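PDB 1SR4: cytolethal distending toxin protein C from Haemophilus ducreyi, which forms one subunit of the tripartite cytolethal distending toxin, a bacterial genotoxin, and as a ricin-like lectin homologue probably contributes to carbohydrate binding. Local coordinates for residues C[19-33]-C[39-51]. Residues are numbered along the deposited sequence; the frame is centred on the assembly and turned at random.
Sequences RISLRSLLTAQPVKN and HNYLSTHWELIDY
Trp46 meets Ile20 and Val31 at the junction between the first two strands of this ricin-type beta-trefoil, 19-24 and 46-50; their short axes run N to C at 106° to one another, and the two share just a short antiparallel ladder. Ile20 and Trp46 form its hydrogen-bonded pair, exchanging both backbone N-H to O bonds, and Arg19 pairs with Glu47 next to it. The indole edge lies along residues 31-33 of the returning chain: CG stands anti to the carbonyl carbon (chi1 -58°), which with the turn at chi2 brings NE1 to 3.0 Å from Val31 O. That oxygen lies close to the ring plane, yet the N-H arrives from above the carbonyl plane. Farther along the indole, CH2 meets Asn33 CB at 3.5 Å, while Val31 CG1 packs near CZ2 at about a right angle. At the indole's base, Ile20 CG1 packs on Trp46 CB at 4.1 Å; Phe68 and Thr84 also touch the Trp46 side chain.

The 41-44 turn is tied down by its carbonyls. Ser43 O takes the Asn33 N-H, and Thr44 O takes the Ser21 hydroxyl at 2.7 Å from OG; Ser21 OG in turn accepts from Phe150 N. A water bonded to Leu22 N also lies within hydrogen-bonding distance of Val31 O and Thr44 O. CG2 of Thr44 touches both Pro30 CG and Lys32 CE, 3.8 Å from each.

On the other face of the sheet, Arg19 bends at chi2 and chi3, folding its guanidinium back toward His45. The two planes are 51° apart, but the contact is edge to edge: NH1 donates to His45 ND1 at 3.0 Å, in plane for both groups, while His45 NE2 bonds Phe150 O. A water links Arg19 NH2 to Glu47 OE2, lying 2.7 Å from that carboxylate oxygen.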
# COMPACT_ATOMS: atom_id res chain seq x y z
N ARG C 19 6.82 -8.14 8.94
CA ARG C 19 7.43 -9.39 8.50
C ARG C 19 7.38 -9.43 6.97
O ARG C 19 6.37 -9.08 6.38
CB ARG C 19 6.63 -10.56 9.06
CG ARG C 19 7.30 -11.91 8.87
CD ARG C 19 8.43 -12.07 9.87
NE ARG C 19 7.93 -12.10 11.24
CZ ARG C 19 7.43 -13.18 11.83
NH1 ARG C 19 7.36 -14.34 11.17
NH2 ARG C 19 7.00 -13.11 13.09
N ILE C 20 8.46 -9.86 6.32
CA ILE C 20 8.49 -9.95 4.87
C ILE C 20 9.33 -11.13 4.40
O ILE C 20 10.01 -11.80 5.21
CB ILE C 20 9.20 -8.71 4.24
CG1 ILE C 20 10.69 -8.77 4.62
CG2 ILE C 20 8.57 -7.40 4.73
CD1 ILE C 20 11.60 -7.79 3.88
N SER C 21 9.27 -11.40 3.10
CA SER C 21 10.15 -12.37 2.48
C SER C 21 10.76 -11.46 1.40
O SER C 21 10.07 -10.62 0.84
CB SER C 21 9.43 -13.56 1.86
OG SER C 21 9.33 -14.63 2.80
N LEU C 22 12.06 -11.61 1.16
CA LEU C 22 12.76 -10.80 0.18
C LEU C 22 13.06 -11.71 -1.01
O LEU C 22 13.79 -12.68 -0.86
CB LEU C 22 14.06 -10.29 0.80
CG LEU C 22 14.96 -9.34 0.01
CD1 LEU C 22 14.20 -8.08 -0.40
CD2 LEU C 22 16.16 -8.96 0.89
N ARG C 23 12.51 -11.38 -2.17
CA ARG C 23 12.69 -12.19 -3.36
C ARG C 23 13.29 -11.45 -4.56
O ARG C 23 12.93 -10.31 -4.84
CB ARG C 23 11.34 -12.78 -3.83
CG ARG C 23 10.65 -13.74 -2.86
CD ARG C 23 9.31 -14.16 -3.44
NE ARG C 23 8.54 -15.01 -2.54
CZ ARG C 23 8.44 -16.34 -2.65
NH1 ARG C 23 9.07 -16.98 -3.63
NH2 ARG C 23 7.69 -17.02 -1.78
N SER C 24 14.18 -12.12 -5.27
CA SER C 24 14.75 -11.55 -6.48
C SER C 24 13.61 -11.61 -7.50
O SER C 24 12.94 -12.64 -7.59
CB SER C 24 15.89 -12.42 -7.00
OG SER C 24 16.13 -12.16 -8.38
N LEU C 25 13.38 -10.55 -8.26
CA LEU C 25 12.31 -10.61 -9.23
C LEU C 25 12.72 -11.43 -10.45
O LEU C 25 11.89 -11.79 -11.28
CB LEU C 25 11.87 -9.22 -9.67
CG LEU C 25 11.21 -8.42 -8.55
CD1 LEU C 25 10.46 -7.24 -9.17
CD2 LEU C 25 10.24 -9.31 -7.76
N LEU C 26 14.01 -11.74 -10.53
CA LEU C 26 14.48 -12.55 -11.65
C LEU C 26 14.34 -14.03 -11.31
O LEU C 26 13.81 -14.79 -12.11
CB LEU C 26 15.94 -12.21 -11.97
CG LEU C 26 16.55 -12.90 -13.20
CD1 LEU C 26 17.75 -12.08 -13.73
CD2 LEU C 26 17.00 -14.33 -12.83
N THR C 27 14.81 -14.46 -10.14
CA THR C 27 14.71 -15.87 -9.76
C THR C 27 13.45 -16.21 -8.95
O THR C 27 13.05 -17.38 -8.89
CB THR C 27 15.90 -16.31 -8.88
OG1 THR C 27 15.77 -15.72 -7.58
CG2 THR C 27 17.24 -15.89 -9.52
N ALA C 28 12.85 -15.20 -8.33
CA ALA C 28 11.66 -15.38 -7.48
C ALA C 28 11.99 -16.17 -6.21
O ALA C 28 11.10 -16.51 -5.44
CB ALA C 28 10.54 -16.10 -8.25
N GLN C 29 13.27 -16.48 -5.99
CA GLN C 29 13.65 -17.23 -4.79
C GLN C 29 13.78 -16.31 -3.57
O GLN C 29 14.35 -15.23 -3.66
CB GLN C 29 14.99 -17.94 -5.00
CG GLN C 29 15.00 -18.96 -6.13
CD GLN C 29 16.35 -19.62 -6.27
OE1 GLN C 29 17.38 -18.95 -6.37
NE2 GLN C 29 16.36 -20.95 -6.30
N PRO C 30 13.23 -16.72 -2.42
CA PRO C 30 13.39 -15.83 -1.27
C PRO C 30 14.81 -15.96 -0.69
O PRO C 30 15.40 -17.05 -0.73
CB PRO C 30 12.32 -16.34 -0.29
CG PRO C 30 12.22 -17.80 -0.63
CD PRO C 30 12.32 -17.84 -2.13
N VAL C 31 15.36 -14.85 -0.20
CA VAL C 31 16.68 -14.87 0.41
C VAL C 31 16.44 -15.57 1.74
O VAL C 31 15.49 -15.23 2.45
CB VAL C 31 17.21 -13.43 0.64
CG1 VAL C 31 18.56 -13.47 1.34
CG2 VAL C 31 17.34 -12.70 -0.72
N LYS C 32 17.26 -16.56 2.06
CA LYS C 32 17.07 -17.32 3.29
C LYS C 32 18.11 -17.05 4.37
O LYS C 32 19.20 -16.55 4.09
CB LYS C 32 17.08 -18.82 2.99
CG LYS C 32 15.85 -19.34 2.24
CD LYS C 32 15.96 -20.86 2.11
CE LYS C 32 14.67 -21.52 1.66
NZ LYS C 32 14.79 -23.01 1.73
N ASN C 33 17.75 -17.35 5.61
CA ASN C 33 18.69 -17.20 6.71
C ASN C 33 19.02 -18.62 7.16
O ASN C 33 18.31 -19.56 6.84
CB ASN C 33 18.12 -16.34 7.85
CG ASN C 33 16.93 -16.97 8.55
OD1 ASN C 33 17.06 -17.96 9.26
ND2 ASN C 33 15.75 -16.38 8.35
N HIS C 39 14.18 -26.18 5.52
CA HIS C 39 12.84 -26.62 5.14
C HIS C 39 11.76 -26.07 6.07
O HIS C 39 10.59 -26.40 5.94
CB HIS C 39 12.79 -28.16 5.07
CG HIS C 39 13.80 -28.76 4.14
ND1 HIS C 39 14.01 -28.29 2.86
CD2 HIS C 39 14.67 -29.79 4.31
CE1 HIS C 39 14.96 -29.00 2.28
NE2 HIS C 39 15.38 -29.91 3.13
N ASN C 40 12.17 -25.22 7.01
CA ASN C 40 11.22 -24.58 7.94
C ASN C 40 10.91 -23.23 7.28
O ASN C 40 11.82 -22.54 6.83
CB ASN C 40 11.87 -24.35 9.29
CG ASN C 40 10.94 -23.67 10.28
OD1 ASN C 40 10.18 -22.77 9.91
ND2 ASN C 40 11.01 -24.09 11.54
N TYR C 41 9.64 -22.84 7.22
CA TYR C 41 9.33 -21.59 6.55
C TYR C 41 9.96 -20.33 7.16
O TYR C 41 10.23 -19.36 6.43
CB TYR C 41 7.81 -21.45 6.33
CG TYR C 41 6.93 -21.22 7.55
CD1 TYR C 41 6.71 -19.93 8.04
CD2 TYR C 41 6.23 -22.27 8.15
CE1 TYR C 41 5.83 -19.68 9.08
CE2 TYR C 41 5.34 -22.04 9.20
CZ TYR C 41 5.14 -20.74 9.66
OH TYR C 41 4.23 -20.49 10.67
N LEU C 42 10.22 -20.33 8.46
CA LEU C 42 10.83 -19.16 9.08
C LEU C 42 12.21 -18.84 8.49
O LEU C 42 12.75 -17.75 8.70
CB LEU C 42 10.94 -19.31 10.61
CG LEU C 42 9.62 -19.23 11.39
CD1 LEU C 42 9.93 -19.32 12.88
CD2 LEU C 42 8.87 -17.92 11.08
N SER C 43 12.79 -19.79 7.75
CA SER C 43 14.08 -19.55 7.12
C SER C 43 13.94 -18.56 5.96
O SER C 43 14.95 -18.09 5.43
CB SER C 43 14.68 -20.86 6.61
OG SER C 43 13.89 -21.42 5.59
N THR C 44 12.70 -18.27 5.56
CA THR C 44 12.47 -17.33 4.46
C THR C 44 11.93 -15.98 4.95
O THR C 44 11.66 -15.08 4.14
CB THR C 44 11.45 -17.87 3.43
OG1 THR C 44 10.17 -18.02 4.06
CG2 THR C 44 11.91 -19.23 2.87
N HIS C 45 11.77 -15.86 6.27
CA HIS C 45 11.25 -14.63 6.89
C HIS C 45 12.32 -13.69 7.43
O HIS C 45 13.36 -14.13 7.93
CB HIS C 45 10.32 -14.95 8.07
CG HIS C 45 9.03 -15.61 7.69
ND1 HIS C 45 7.90 -15.51 8.47
CD2 HIS C 45 8.70 -16.41 6.65
CE1 HIS C 45 6.92 -16.21 7.92
NE2 HIS C 45 7.39 -16.77 6.82
N TRP C 46 12.02 -12.40 7.34
CA TRP C 46 12.88 -11.33 7.84
C TRP C 46 11.98 -10.26 8.41
O TRP C 46 10.83 -10.09 7.96
CB TRP C 46 13.70 -10.67 6.73
CG TRP C 46 14.58 -11.61 5.99
CD1 TRP C 46 14.29 -12.26 4.83
CD2 TRP C 46 15.90 -12.01 6.35
NE1 TRP C 46 15.36 -13.03 4.44
CE2 TRP C 46 16.37 -12.89 5.36
CE3 TRP C 46 16.75 -11.69 7.42
CZ2 TRP C 46 17.64 -13.47 5.40
CZ3 TRP C 46 18.01 -12.25 7.46
CH2 TRP C 46 18.45 -13.13 6.45
N GLU C 47 12.49 -9.55 9.41
CA GLU C 47 11.79 -8.42 10.00
C GLU C 47 12.47 -7.22 9.38
O GLU C 47 13.71 -7.14 9.35
CB GLU C 47 11.96 -8.40 11.52
CG GLU C 47 11.37 -9.64 12.19
CD GLU C 47 11.65 -9.70 13.67
OE1 GLU C 47 12.63 -9.05 14.12
OE2 GLU C 47 10.90 -10.40 14.38
N LEU C 48 11.68 -6.28 8.87
CA LEU C 48 12.24 -5.12 8.23
C LEU C 48 12.37 -4.01 9.26
O LEU C 48 11.37 -3.55 9.77
CB LEU C 48 11.34 -4.67 7.07
CG LEU C 48 11.86 -3.49 6.23
CD1 LEU C 48 13.09 -3.95 5.44
CD2 LEU C 48 10.76 -3.00 5.26
N ILE C 49 13.59 -3.58 9.57
CA ILE C 49 13.76 -2.52 10.55
C ILE C 49 14.56 -1.36 9.96
O ILE C 49 15.50 -1.58 9.19
CB ILE C 49 14.45 -3.04 11.84
CG1 ILE C 49 15.85 -3.54 11.54
CG2 ILE C 49 13.64 -4.20 12.45
CD1 ILE C 49 16.90 -2.46 11.66
N ASP C 50 14.19 -0.13 10.30
CA ASP C 50 14.90 1.02 9.75
C ASP C 50 16.15 1.34 10.54
O ASP C 50 16.13 1.33 11.77
CB ASP C 50 13.99 2.26 9.75
CG ASP C 50 12.81 2.11 8.81
OD1 ASP C 50 12.74 1.08 8.10
OD2 ASP C 50 11.95 3.01 8.79
N TYR C 51 17.24 1.63 9.84
CA TYR C 51 18.49 1.98 10.50
C TYR C 51 18.48 3.48 10.81
O TYR C 51 18.26 4.31 9.92
CB TYR C 51 19.68 1.64 9.62
CG TYR C 51 20.97 1.85 10.35
CD1 TYR C 51 21.26 1.15 11.51
CD2 TYR C 51 21.89 2.79 9.90
CE1 TYR C 51 22.44 1.37 12.22
CE2 TYR C 51 23.07 3.03 10.61
CZ TYR C 51 23.33 2.32 11.77
OH TYR C 51 24.51 2.55 12.46
O HOH W 1 8.28 -10.28 13.87
O HOH W 2 13.02 -13.98 2.07
O HOH W 3 13.62 -15.39 10.23